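Diphosphomevalonate decarboxylase, putative (Trypanosoma brucei, PDB 2HKE) probably catalyses the ATP-dependent decarboxylation of (R)-5-diphosphomevalonate to isopentenyl diphosphate, a step of the mevalonate pathway that supplies isoprenoid and sterol synthesis. Local coordinates at residues D56-D61 with K97-S102; R86-E91 with F130-N135; S114-Y119 with S144-R149; M186-K191 with E357-S362. The protein carries 1 engineered substitution. All coordinates share one frame; numbering follows the deposited sequence.

Contact 1 of 4, residues D56-D61 with K97-S102; sequences DDIETD and KVNIVS
Asp61 reaches the start of strand 97-102 with one carboxylate oxygen. Its OD1 accepts the backbone N of Val98 at 2.8 Å, with 150° at the hydrogen; the donor arrives on the anti side of the carboxylate, 19° out of its plane. The same OD1 is 3.4 Å from Val98 CG1, and it also forms a salt bridge with Arg86, so two donors grip a single oxygen. A backbone approach adds to this tight part: Asp61 CA stands 3.3 Å from Val98 O, a CA-H...O contact. Ile58 packs here too, its CG1 3.7 Å from Lys97 CB and its CD1 3.4 Å from Asn99 ND2, whose hydrogen-bond partner is Thr62 OG1.

The solvent side is looser. Lys97, kinked at CB-CG (chi2 -65°) and again at its end, lays its methylenes along the loop, CE being 3.7 Å from Glu59 O, while NZ turns back to Asn95 O. Glu59 and Thr60 keep their side chains on the exposed side.

Strand 97-104 pairs antiparallel with strand 48-55 and parallel with strand 62-65; loop 56-61 connects these two neighbours round the strand's N-terminal end, in the mixed sheet of the N-terminal domain.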
loop_
_atom_site.group_PDB
_atom_site.type_symbol
_atom_site.label_atom_id
_atom_site.label_comp_id
_atom_site.label_asym_id
_atom_site.label_seq_id
_atom_site.Cartn_x
_atom_site.Cartn_y
_atom_site.Cartn_z
ATOM N N ASP A 56 31.957 -8.954 8.708
ATOM C CA ASP A 56 32.754 -9.321 9.896
ATOM C C ASP A 56 33.648 -8.171 10.358
ATOM O O ASP A 56 33.921 -8.023 11.553
ATOM C CB ASP A 56 33.637 -10.521 9.569
ATOM C CG ASP A 56 32.906 -11.816 9.729
ATOM O OD1 ASP A 56 32.499 -12.113 10.875
ATOM O OD2 ASP A 56 32.723 -12.530 8.710
ATOM N N ASP A 57 34.091 -7.363 9.402
ATOM C CA ASP A 57 35.040 -6.295 9.665
ATOM C C ASP A 57 34.445 -5.258 10.620
ATOM O O ASP A 57 35.161 -4.672 11.442
ATOM C CB ASP A 57 35.468 -5.585 8.365
ATOM C CG ASP A 57 35.321 -6.457 7.115
ATOM O OD1 ASP A 57 34.459 -7.379 7.103
ATOM O OD2 ASP A 57 36.054 -6.193 6.128
ATOM N N ILE A 58 33.139 -5.019 10.506
ATOM C CA ILE A 58 32.491 -3.921 11.223
ATOM C C ILE A 58 31.945 -4.331 12.587
ATOM O O ILE A 58 31.712 -5.517 12.859
ATOM C CB ILE A 58 31.369 -3.284 10.369
ATOM C CG1 ILE A 58 30.100 -4.144 10.374
ATOM C CG2 ILE A 58 31.866 -3.056 8.930
ATOM C CD1 ILE A 58 29.057 -3.686 9.363
ATOM N N GLU A 59 31.723 -3.325 13.429
ATOM C CA GLU A 59 31.382 -3.540 14.834
ATOM C C GLU A 59 29.904 -3.289 15.163
ATOM O O GLU A 59 29.424 -3.730 16.205
ATOM C CB GLU A 59 32.265 -2.672 15.748
ATOM C CG GLU A 59 33.786 -2.589 15.388
ATOM C CD GLU A 59 34.543 -3.930 15.385
ATOM O OE1 GLU A 59 34.288 -4.794 16.265
ATOM O OE2 GLU A 59 35.413 -4.102 14.484
ATOM N N THR A 60 29.178 -2.576 14.304
ATOM C CA THR A 60 27.723 -2.492 14.467
ATOM C C THR A 60 27.022 -2.635 13.118
ATOM O O THR A 60 27.651 -2.598 12.064
ATOM C CB THR A 60 27.265 -1.172 15.198
ATOM O OG1 THR A 60 27.553 -0.024 14.391
ATOM C CG2 THR A 60 27.958 -1.017 16.555
ATOM N N ASP A 61 25.714 -2.850 13.163
ATOM C CA ASP A 61 24.921 -2.834 11.941
ATOM C C ASP A 61 24.817 -1.399 11.464
ATOM O O ASP A 61 24.877 -0.467 12.288
ATOM C CB ASP A 61 23.538 -3.375 12.210
ATOM C CG ASP A 61 23.564 -4.805 12.684
ATOM O OD1 ASP A 61 24.325 -5.632 12.111
ATOM O OD2 ASP A 61 22.835 -5.073 13.642
ATOM N N LYS A 97 27.333 -8.763 11.586
ATOM C CA LYS A 97 26.652 -7.493 11.441
ATOM C C LYS A 97 26.309 -7.327 9.967
ATOM O O LYS A 97 26.856 -8.008 9.092
ATOM C CB LYS A 97 27.535 -6.318 11.871
ATOM C CG LYS A 97 28.132 -6.440 13.253
ATOM C CD LYS A 97 27.076 -6.429 14.339
ATOM C CE LYS A 97 27.658 -6.906 15.650
ATOM N NZ LYS A 97 28.274 -8.254 15.504
ATOM N N VAL A 98 25.425 -6.388 9.697
ATOM C CA VAL A 98 24.947 -6.182 8.363
ATOM C C VAL A 98 24.977 -4.697 8.004
ATOM O O VAL A 98 24.716 -3.841 8.850
ATOM C CB VAL A 98 23.531 -6.788 8.236
ATOM C CG1 VAL A 98 22.544 -6.136 9.241
ATOM C CG2 VAL A 98 23.032 -6.719 6.820
ATOM N N ASN A 99 25.352 -4.404 6.766
ATOM C CA ASN A 99 25.151 -3.073 6.165
ATOM C C ASN A 99 23.891 -3.144 5.322
ATOM O O ASN A 99 23.823 -3.949 4.416
ATOM C CB ASN A 99 26.255 -2.627 5.188
ATOM C CG ASN A 99 27.633 -2.540 5.818
ATOM O OD1 ASN A 99 28.582 -3.138 5.292
ATOM N ND2 ASN A 99 27.775 -1.765 6.883
ATOM N N ILE A 100 22.921 -2.303 5.627
ATOM C CA ILE A 100 21.670 -2.199 4.878
ATOM C C ILE A 100 21.628 -0.847 4.195
ATOM O O ILE A 100 21.861 0.183 4.850
ATOM C CB ILE A 100 20.462 -2.230 5.846
ATOM C CG1 ILE A 100 20.502 -3.464 6.756
ATOM C CG2 ILE A 100 19.143 -2.169 5.083
ATOM C CD1 ILE A 100 19.535 -3.365 7.892
ATOM N N VAL A 101 21.299 -0.861 2.910
ATOM C CA VAL A 101 21.231 0.354 2.106
ATOM C C VAL A 101 19.910 0.306 1.378
ATOM O O VAL A 101 19.639 -0.650 0.648
ATOM C CB VAL A 101 22.412 0.413 1.100
ATOM C CG1 VAL A 101 22.268 1.606 0.158
ATOM C CG2 VAL A 101 23.757 0.413 1.840
ATOM N N SER A 102 19.060 1.301 1.631
ATOM C CA SER A 102 17.712 1.272 1.129
ATOM C C SER A 102 17.411 2.558 0.375
ATOM O O SER A 102 17.826 3.636 0.804
ATOM C CB SER A 102 16.746 1.126 2.288
ATOM O OG SER A 102 16.978 -0.113 2.898
#

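Contact 2 of 4, residues R86-E91 with F130-N135; sequences RSTCPE and FKSTTN
Thr88 holds OG1 between its backbone N and carbonyl carbon (chi1 61°), and Ser132 swings OG opposite its own N (chi1 165°); together these torsions bring the two hydroxyls to 2.7 Å, Thr88 OG1 to Ser132 OG. Their separation is that of a hydrogen bond, but the proton is not settled: Thr88 O is also near Ser132 OG, and Thr88 OG1 is also bonded to the carbonyls of His84 and Leu85 in helix 76-86. The well-defined bond is Thr133 N to Thr88 O, 2.8 Å long with 158° at the hydrogen and almost in line with the carbonyl. Ser132 CA, 3.1 Å from Thr88 O, adds a CA-H...O contact to the same acceptor. Ser132 OG in turn accepts Thr134 N at 3.1 Å, an ST turn that fixes the hydroxyl facing Thr88.

Beside this polar patch, Cys89 SG approaches Phe130 CD2 to 4.2 Å, a sulfur-aromatic contact made obliquely to the ring. Arg86 meets the ring too: NH2 is 4.0 Å from Phe130 CZ, with the guanidinium and ring planes nearly perpendicular, while its charge is paired with Asp61. Pro90 CD is 3.3 Å from Phe130 O, where Lys131, at positive phi, ends helix 114-130 in a Schellman motif.

The contact thus joins the loop after helix 76-86 to the turn between helices 114-130 and 136-143, with Phe130 touching both Leu85 of helix 76-86 and Val98 of strand 97-104.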
loop_
_atom_site.group_PDB
_atom_site.type_symbol
_atom_site.label_atom_id
_atom_site.label_comp_id
_atom_site.label_asym_id
_atom_site.label_seq_id
_atom_site.Cartn_x
_atom_site.Cartn_y
_atom_site.Cartn_z
ATOM N N ARG A 86 17.849 -12.512 13.756
ATOM C CA ARG A 86 18.968 -13.190 14.353
ATOM C C ARG A 86 18.629 -14.295 15.325
ATOM O O ARG A 86 19.506 -15.058 15.702
ATOM C CB ARG A 86 19.879 -12.185 15.037
ATOM C CG ARG A 86 20.627 -11.339 14.087
ATOM C CD ARG A 86 21.670 -10.558 14.827
ATOM N NE ARG A 86 22.497 -9.861 13.867
ATOM C CZ ARG A 86 22.519 -8.544 13.693
ATOM N NH1 ARG A 86 21.774 -7.728 14.425
ATOM N NH2 ARG A 86 23.312 -8.062 12.782
ATOM N N SER A 87 17.385 -14.368 15.774
ATOM C CA SER A 87 16.927 -15.493 16.573
ATOM C C SER A 87 16.380 -16.629 15.742
ATOM O O SER A 87 15.905 -17.627 16.309
ATOM C CB SER A 87 15.862 -15.056 17.575
ATOM O OG SER A 87 14.633 -14.742 16.974
ATOM N N THR A 88 16.362 -16.458 14.415
ATOM C CA THR A 88 15.803 -17.453 13.522
ATOM C C THR A 88 16.756 -17.730 12.387
ATOM O O THR A 88 16.350 -17.990 11.277
ATOM C CB THR A 88 14.413 -16.992 13.025
ATOM O OG1 THR A 88 14.533 -15.747 12.305
ATOM C CG2 THR A 88 13.440 -16.842 14.217
ATOM N N CYS A 89 18.051 -17.687 12.662
ATOM C CA CYS A 89 19.037 -17.912 11.626
ATOM C C CYS A 89 20.184 -18.775 12.167
ATOM O O CYS A 89 20.298 -18.942 13.368
ATOM C CB CYS A 89 19.530 -16.592 11.072
ATOM S SG CYS A 89 20.717 -15.777 12.127
ATOM N N PRO A 90 21.003 -19.358 11.275
ATOM C CA PRO A 90 22.129 -20.208 11.661
ATOM C C PRO A 90 23.072 -19.587 12.707
ATOM O O PRO A 90 23.365 -18.407 12.635
ATOM C CB PRO A 90 22.873 -20.385 10.343
ATOM C CG PRO A 90 21.817 -20.400 9.341
ATOM C CD PRO A 90 20.879 -19.294 9.808
ATOM N N GLU A 91 23.545 -20.388 13.664
ATOM C CA GLU A 91 24.520 -19.911 14.653
ATOM C C GLU A 91 25.717 -19.224 13.986
ATOM O O GLU A 91 26.249 -18.258 14.511
ATOM C CB GLU A 91 24.991 -21.058 15.592
ATOM C CG GLU A 91 24.396 -21.029 17.029
ATOM C CD GLU A 91 23.243 -22.039 17.264
ATOM O OE1 GLU A 91 23.459 -23.278 17.096
ATOM O OE2 GLU A 91 22.120 -21.599 17.643
ATOM N N PHE A 130 20.792 -13.736 5.657
ATOM C CA PHE A 130 21.046 -14.415 6.915
ATOM C C PHE A 130 20.598 -15.869 6.927
ATOM O O PHE A 130 20.727 -16.551 7.953
ATOM C CB PHE A 130 20.351 -13.648 8.047
ATOM C CG PHE A 130 21.145 -12.495 8.577
ATOM C CD1 PHE A 130 21.092 -11.242 7.963
ATOM C CD2 PHE A 130 21.973 -12.657 9.670
ATOM C CE1 PHE A 130 21.837 -10.171 8.480
ATOM C CE2 PHE A 130 22.747 -11.584 10.177
ATOM C CZ PHE A 130 22.679 -10.348 9.556
ATOM N N LYS A 131 19.992 -16.310 5.826
ATOM C CA LYS A 131 19.345 -17.607 5.756
ATOM C C LYS A 131 18.441 -17.889 6.948
ATOM O O LYS A 131 18.497 -18.962 7.594
ATOM C CB LYS A 131 20.401 -18.680 5.590
ATOM C CG LYS A 131 21.388 -18.327 4.509
ATOM C CD LYS A 131 22.378 -19.420 4.283
ATOM C CE LYS A 131 23.028 -19.282 2.910
ATOM N NZ LYS A 131 21.997 -19.555 1.847
ATOM N N SER A 132 17.566 -16.921 7.236
ATOM C CA SER A 132 16.649 -17.025 8.343
ATOM C C SER A 132 15.485 -17.889 7.940
ATOM O O SER A 132 15.042 -17.845 6.796
ATOM C CB SER A 132 16.141 -15.620 8.788
ATOM O OG SER A 132 15.002 -15.637 9.642
ATOM N N THR A 133 14.943 -18.619 8.901
ATOM C CA THR A 133 13.760 -19.409 8.662
ATOM C C THR A 133 12.442 -18.624 8.712
ATOM O O THR A 133 11.350 -19.176 8.453
ATOM C CB THR A 133 13.682 -20.532 9.704
ATOM O OG1 THR A 133 13.733 -19.973 11.029
ATOM C CG2 THR A 133 14.855 -21.490 9.473
ATOM N N THR A 134 12.511 -17.365 9.102
ATOM C CA THR A 134 11.280 -16.581 9.177
ATOM C C THR A 134 10.812 -16.203 7.765
ATOM O O THR A 134 11.596 -16.140 6.847
ATOM C CB THR A 134 11.442 -15.360 10.119
ATOM O OG1 THR A 134 10.196 -14.663 10.182
ATOM C CG2 THR A 134 12.469 -14.417 9.602
ATOM N N ASN A 135 9.508 -15.980 7.596
ATOM C CA ASN A 135 9.023 -15.628 6.285
ATOM C C ASN A 135 9.015 -14.110 6.071
ATOM O O ASN A 135 8.996 -13.327 7.036
ATOM C CB ASN A 135 7.662 -16.259 5.985
ATOM C CG ASN A 135 6.589 -15.801 6.942
ATOM O OD1 ASN A 135 6.096 -14.665 6.874
ATOM N ND2 ASN A 135 6.234 -16.690 7.865
#

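Contact 3 of 4, residues S114-Y119 with S144-R149; sequences SSASGY and SGSACR. With SO4 (sulfate ion), chain C.
Ser144 meets the helix through Tyr119: its CB is 3.6 Å from Tyr119 CD2, and its backbone N sits over one face of the tyrosine ring. With OG opposite its own backbone N (chi1 -178°), Ser144 directs the hydroxyl to the sulfate, 3.1 Å from OG to O3, although the proton has another possible acceptor. Gly145 follows with a backbone bond, N to sulfate O4 at 2.9 Å and 156° at the hydrogen. Having no side chain, it lets O4 come this near. Lys22, Tyr19, Thr200 and Arg77 complete the ring of donors around the anion.

Sulfate probably comes from the crystallisation liquor. A site of this make-up, in an enzyme whose substrate is a diphosphate, is consistent with recognition of a phosphate group, and it lies in the GHMP kinase fold to which this family belongs. The neighbouring helix 114-130 follows a glycine- and serine-rich loop, as in other members of that superfamily.

Ser146 then sets OG 3.2 Å from Ala116 CB. Ala147 and Ala116 are the nearest CA pair, 3.9 Å apart, and Ala147 CA makes a CA-H...O contact with Ala116 O at 3.4 Å; Ala147 CB lies 3.1 Å from Ala116 O and 3.6 Å from Tyr119 CB. Beyond Cys148, the guanidinium of Arg149 lies with one face under Ser146 CA and is held by Asn13 and Ser36.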
loop_
_atom_site.group_PDB
_atom_site.type_symbol
_atom_site.label_atom_id
_atom_site.label_comp_id
_atom_site.label_asym_id
_atom_site.label_seq_id
_atom_site.Cartn_x
_atom_site.Cartn_y
_atom_site.Cartn_z
ATOM N N SER A 114 5.471 4.347 0.701
ATOM C CA SER A 114 6.723 3.713 0.353
ATOM C C SER A 114 7.382 3.035 1.560
ATOM O O SER A 114 8.339 2.275 1.411
ATOM C CB SER A 114 7.661 4.725 -0.325
ATOM O OG SER A 114 7.972 5.807 0.537
ATOM N N SER A 115 6.879 3.288 2.761
ATOM C CA SER A 115 7.363 2.527 3.930
ATOM C C SER A 115 6.964 1.051 3.844
ATOM O O SER A 115 7.743 0.156 4.208
ATOM C CB SER A 115 6.850 3.150 5.234
ATOM O OG SER A 115 5.573 2.614 5.525
ATOM N N ALA A 116 5.777 0.784 3.325
ATOM C CA ALA A 116 5.320 -0.591 3.112
ATOM C C ALA A 116 6.287 -1.340 2.207
ATOM O O ALA A 116 6.684 -2.471 2.487
ATOM C CB ALA A 116 3.950 -0.598 2.468
ATOM N N SER A 117 6.627 -0.712 1.096
ATOM C CA SER A 117 7.493 -1.354 0.122
ATOM C C SER A 117 8.925 -1.469 0.655
ATOM O O SER A 117 9.610 -2.511 0.456
ATOM C CB SER A 117 7.398 -0.585 -1.188
ATOM O OG SER A 117 7.774 0.775 -1.010
ATOM N N GLY A 118 9.360 -0.442 1.369
ATOM C CA GLY A 118 10.711 -0.383 1.925
ATOM C C GLY A 118 10.989 -1.453 2.961
ATOM O O GLY A 118 12.003 -2.143 2.907
ATOM N N TYR A 119 10.081 -1.626 3.909
ATOM C CA TYR A 119 10.249 -2.651 4.915
ATOM C C TYR A 119 10.107 -4.044 4.324
ATOM O O TYR A 119 10.780 -4.987 4.774
ATOM C CB TYR A 119 9.235 -2.449 6.038
ATOM C CG TYR A 119 9.672 -1.340 6.963
ATOM C CD1 TYR A 119 10.826 -1.469 7.700
ATOM C CD2 TYR A 119 8.905 -0.186 7.132
ATOM C CE1 TYR A 119 11.226 -0.493 8.598
ATOM C CE2 TYR A 119 9.323 0.832 8.025
ATOM C CZ TYR A 119 10.488 0.641 8.738
ATOM O OH TYR A 119 10.973 1.564 9.633
ATOM N N SER A 144 6.604 -2.591 9.450
ATOM C CA SER A 144 5.351 -1.850 9.205
ATOM C C SER A 144 4.260 -2.851 8.919
ATOM O O SER A 144 4.419 -3.772 8.124
ATOM C CB SER A 144 5.442 -0.872 8.002
ATOM O OG SER A 144 4.221 -0.189 7.880
ATOM N N GLY A 145 3.096 -2.653 9.503
ATOM C CA GLY A 145 2.031 -3.623 9.291
ATOM C C GLY A 145 1.697 -3.816 7.826
ATOM O O GLY A 145 1.670 -4.940 7.333
ATOM N N SER A 146 1.510 -2.730 7.092
ATOM C CA SER A 146 1.110 -2.887 5.693
ATOM C C SER A 146 2.239 -3.503 4.839
ATOM O O SER A 146 1.956 -4.085 3.808
ATOM C CB SER A 146 0.600 -1.553 5.168
ATOM O OG SER A 146 1.667 -0.763 4.775
ATOM N N ALA A 147 3.499 -3.453 5.301
ATOM C CA ALA A 147 4.607 -4.100 4.555
ATOM C C ALA A 147 4.386 -5.584 4.415
ATOM O O ALA A 147 4.824 -6.210 3.442
ATOM C CB ALA A 147 5.996 -3.823 5.209
ATOM N N CYS A 148 3.760 -6.181 5.404
ATOM C CA CYS A 148 3.552 -7.595 5.359
ATOM C C CYS A 148 2.706 -8.065 4.162
ATOM O O CYS A 148 2.864 -9.236 3.699
ATOM C CB CYS A 148 3.010 -8.051 6.719
ATOM S SG CYS A 148 1.254 -8.152 6.888
ATOM N N ARG A 149 1.914 -7.174 3.555
ATOM C CA ARG A 149 1.086 -7.588 2.438
ATOM C C ARG A 149 1.770 -7.451 1.076
ATOM O O ARG A 149 1.238 -7.921 0.085
ATOM C CB ARG A 149 -0.239 -6.841 2.433
ATOM C CG ARG A 149 -1.102 -7.022 3.728
ATOM C CD ARG A 149 -2.456 -6.346 3.509
ATOM N NE ARG A 149 -2.252 -4.951 3.061
ATOM C CZ ARG A 149 -2.357 -3.863 3.802
ATOM N NH1 ARG A 149 -2.762 -3.930 5.065
ATOM N NH2 ARG A 149 -2.033 -2.694 3.271
HETATM S S SO4 C . 2.368 0.657 11.335
HETATM O O1 SO4 C . 2.264 1.235 12.660
HETATM O O2 SO4 C . 1.449 1.317 10.438
HETATM O O3 SO4 C . 3.720 0.830 10.817
HETATM O O4 SO4 C . 2.014 -0.763 11.388
#

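Contact 4 of 4, residues M186-K191 with E357-S362; sequences MCAVLK and EMLLQS
Cys187 and Leu360 form a hydrogen-bonded antiparallel pair, Leu360 N to Cys187 O at 2.9 Å and 172°, with the return bond from Cys187 N to Leu360 O at 3.0 Å. Non-hydrogen-bonded pairs flank it, Met186 with Gln361 and Ala188 with Leu359, and the two short strands run at 170° to each other. Past the regular pairing, Glu357 N donates to Val189 O at 2.8 Å. At this exposed end Lys191 crosses Glu357 at about a right angle, CE 3.3 Å from OE2, but its NZ stays beyond salt-bridge range.

Side chains alternate between the sheet's faces. On that of Val189, Cys187, Met358 and Leu360, the valine's chi1 of -178° sends CG1 toward Glu357 CB and leaves CG2, beside the backbone N, against Met358 CG at 3.5 Å. On the other face Leu359 CD1 reaches Ala188 CB at 4.1 Å, and Met186 CG lies 4.0 Å from Gln361 CB.

Farther out, strand 298-303 bonds to the other edge of strand 186-189 through Leu300 and Cys298, and strand 325-327 bonds to the far edge of strand 358-362 through Phe326. Helix 307-317 covers the face of Met186 and Leu359 with Val311, while the amide of Gln361 is tied by OE1 to Asp329 N.

Cohesion therefore rests on backbone bonds and buried apolar side chains, with perhaps a weak attraction between the charges of Lys191 and Glu357.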
loop_
_atom_site.group_PDB
_atom_site.type_symbol
_atom_site.label_atom_id
_atom_site.label_comp_id
_atom_site.label_asym_id
_atom_site.label_seq_id
_atom_site.Cartn_x
_atom_site.Cartn_y
_atom_site.Cartn_z
ATOM N N MET A 186 -5.282 2.703 -10.266
ATOM C CA MET A 186 -4.635 3.992 -10.502
ATOM C C MET A 186 -4.470 4.716 -9.209
ATOM O O MET A 186 -5.081 4.369 -8.213
ATOM C CB MET A 186 -5.394 4.805 -11.534
ATOM C CG MET A 186 -5.493 4.182 -12.932
ATOM S SD MET A 186 -6.314 5.266 -14.118
ATOM C CE MET A 186 -8.054 5.186 -13.668
ATOM N N CYS A 187 -3.569 5.685 -9.187
ATOM C CA CYS A 187 -3.472 6.590 -8.052
ATOM C C CYS A 187 -3.424 8.028 -8.618
ATOM O O CYS A 187 -2.496 8.387 -9.331
ATOM C CB CYS A 187 -2.276 6.292 -7.230
ATOM S SG CYS A 187 -2.217 7.316 -5.741
ATOM N N ALA A 188 -4.455 8.799 -8.312
ATOM C CA ALA A 188 -4.489 10.225 -8.588
ATOM C C ALA A 188 -3.892 10.943 -7.370
ATOM O O ALA A 188 -4.507 11.018 -6.278
ATOM C CB ALA A 188 -5.915 10.682 -8.894
ATOM N N VAL A 189 -2.637 11.339 -7.521
ATOM C CA VAL A 189 -1.923 12.020 -6.488
ATOM C C VAL A 189 -2.384 13.456 -6.327
ATOM O O VAL A 189 -2.394 14.221 -7.284
ATOM C CB VAL A 189 -0.397 11.887 -6.697
ATOM C CG1 VAL A 189 0.365 12.550 -5.603
ATOM C CG2 VAL A 189 -0.071 10.397 -6.801
ATOM N N LEU A 190 -2.759 13.783 -5.089
ATOM C CA LEU A 190 -3.262 15.082 -4.702
ATOM C C LEU A 190 -2.372 15.732 -3.643
ATOM O O LEU A 190 -1.658 15.048 -2.905
ATOM C CB LEU A 190 -4.708 14.970 -4.220
ATOM C CG LEU A 190 -5.707 14.374 -5.217
ATOM C CD1 LEU A 190 -7.018 13.924 -4.557
ATOM C CD2 LEU A 190 -5.934 15.371 -6.356
ATOM N N LYS A 191 -2.442 17.061 -3.533
ATOM C CA LYS A 191 -1.658 17.740 -2.512
ATOM C C LYS A 191 -2.216 17.333 -1.167
ATOM O O LYS A 191 -3.416 17.182 -1.006
ATOM C CB LYS A 191 -1.632 19.246 -2.728
ATOM C CG LYS A 191 -0.738 19.666 -3.880
ATOM C CD LYS A 191 -0.736 21.186 -4.124
ATOM C CE LYS A 191 -0.390 21.555 -5.594
ATOM N NZ LYS A 191 -0.667 23.026 -5.860
ATOM N N GLU A 357 -1.165 15.884 -9.111
ATOM C CA GLU A 357 0.284 15.966 -9.025
ATOM C C GLU A 357 0.869 14.926 -9.987
ATOM O O GLU A 357 1.893 15.147 -10.605
ATOM C CB GLU A 357 0.750 15.728 -7.613
ATOM C CG GLU A 357 0.212 16.682 -6.604
ATOM C CD GLU A 357 0.542 18.129 -6.987
ATOM O OE1 GLU A 357 1.744 18.491 -6.899
ATOM O OE2 GLU A 357 -0.387 18.852 -7.421
ATOM N N MET A 358 0.191 13.788 -10.110
ATOM C CA MET A 358 0.563 12.766 -11.062
ATOM C C MET A 358 -0.560 11.770 -11.086
ATOM O O MET A 358 -1.394 11.755 -10.191
ATOM C CB MET A 358 1.858 12.050 -10.665
ATOM C CG MET A 358 1.689 10.828 -9.823
ATOM S SD MET A 358 3.286 9.996 -9.599
ATOM C CE MET A 358 3.890 11.309 -8.640
ATOM N N LEU A 359 -0.573 10.960 -12.120
ATOM C CA LEU A 359 -1.535 9.864 -12.250
ATOM C C LEU A 359 -0.803 8.586 -12.587
ATOM O O LEU A 359 -0.215 8.481 -13.668
ATOM C CB LEU A 359 -2.549 10.152 -13.349
ATOM C CG LEU A 359 -3.624 9.094 -13.571
ATOM C CD1 LEU A 359 -4.505 8.954 -12.330
ATOM C CD2 LEU A 359 -4.477 9.435 -14.783
ATOM N N LEU A 360 -0.842 7.640 -11.649
ATOM C CA LEU A 360 -0.119 6.373 -11.747
ATOM C C LEU A 360 -1.093 5.345 -12.242
ATOM O O LEU A 360 -2.229 5.405 -11.849
ATOM C CB LEU A 360 0.349 5.955 -10.358
ATOM C CG LEU A 360 1.097 4.653 -10.168
ATOM C CD1 LEU A 360 2.365 4.548 -11.101
ATOM C CD2 LEU A 360 1.458 4.509 -8.712
ATOM N N GLN A 361 -0.677 4.460 -13.139
ATOM C CA GLN A 361 -1.483 3.283 -13.468
ATOM C C GLN A 361 -0.660 2.037 -13.279
ATOM O O GLN A 361 0.510 2.018 -13.610
ATOM C CB GLN A 361 -2.088 3.390 -14.874
ATOM C CG GLN A 361 -2.783 2.109 -15.413
ATOM C CD GLN A 361 -1.820 1.106 -15.996
ATOM O OE1 GLN A 361 -0.794 1.482 -16.538
ATOM N NE2 GLN A 361 -2.167 -0.197 -15.917
ATOM N N SER A 362 -1.289 1.004 -12.721
ATOM C CA SER A 362 -0.654 -0.297 -12.538
ATOM C C SER A 362 -1.646 -1.417 -12.754
ATOM O O SER A 362 -2.824 -1.292 -12.434
ATOM C CB SER A 362 -0.045 -0.378 -11.124
ATOM O OG SER A 362 0.361 -1.681 -10.750
#

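In the fold
Contact 1 is at the surface and contact 2 partly buried, both far from the chain's centre; their own centres are 16 Å apart, and they touch, Lys97 CA of contact 1 lying beside Arg86 NH2 of contact 2. Contact 3, also partly buried, sits about 7 Å from the chain's centre and about 20 Å, centre to centre, from contact 2; helix 114-130 links them, since its start belongs to contact 3 and its end to contact 2. Contact 4 is the buried one, in the sheet of the C-terminal domain. Chemistry follows place: a carboxylate and hydroxyls serve contacts 1 and 2, small residues and an anion site contact 3, and backbone pairing with apolar side chains contact 4.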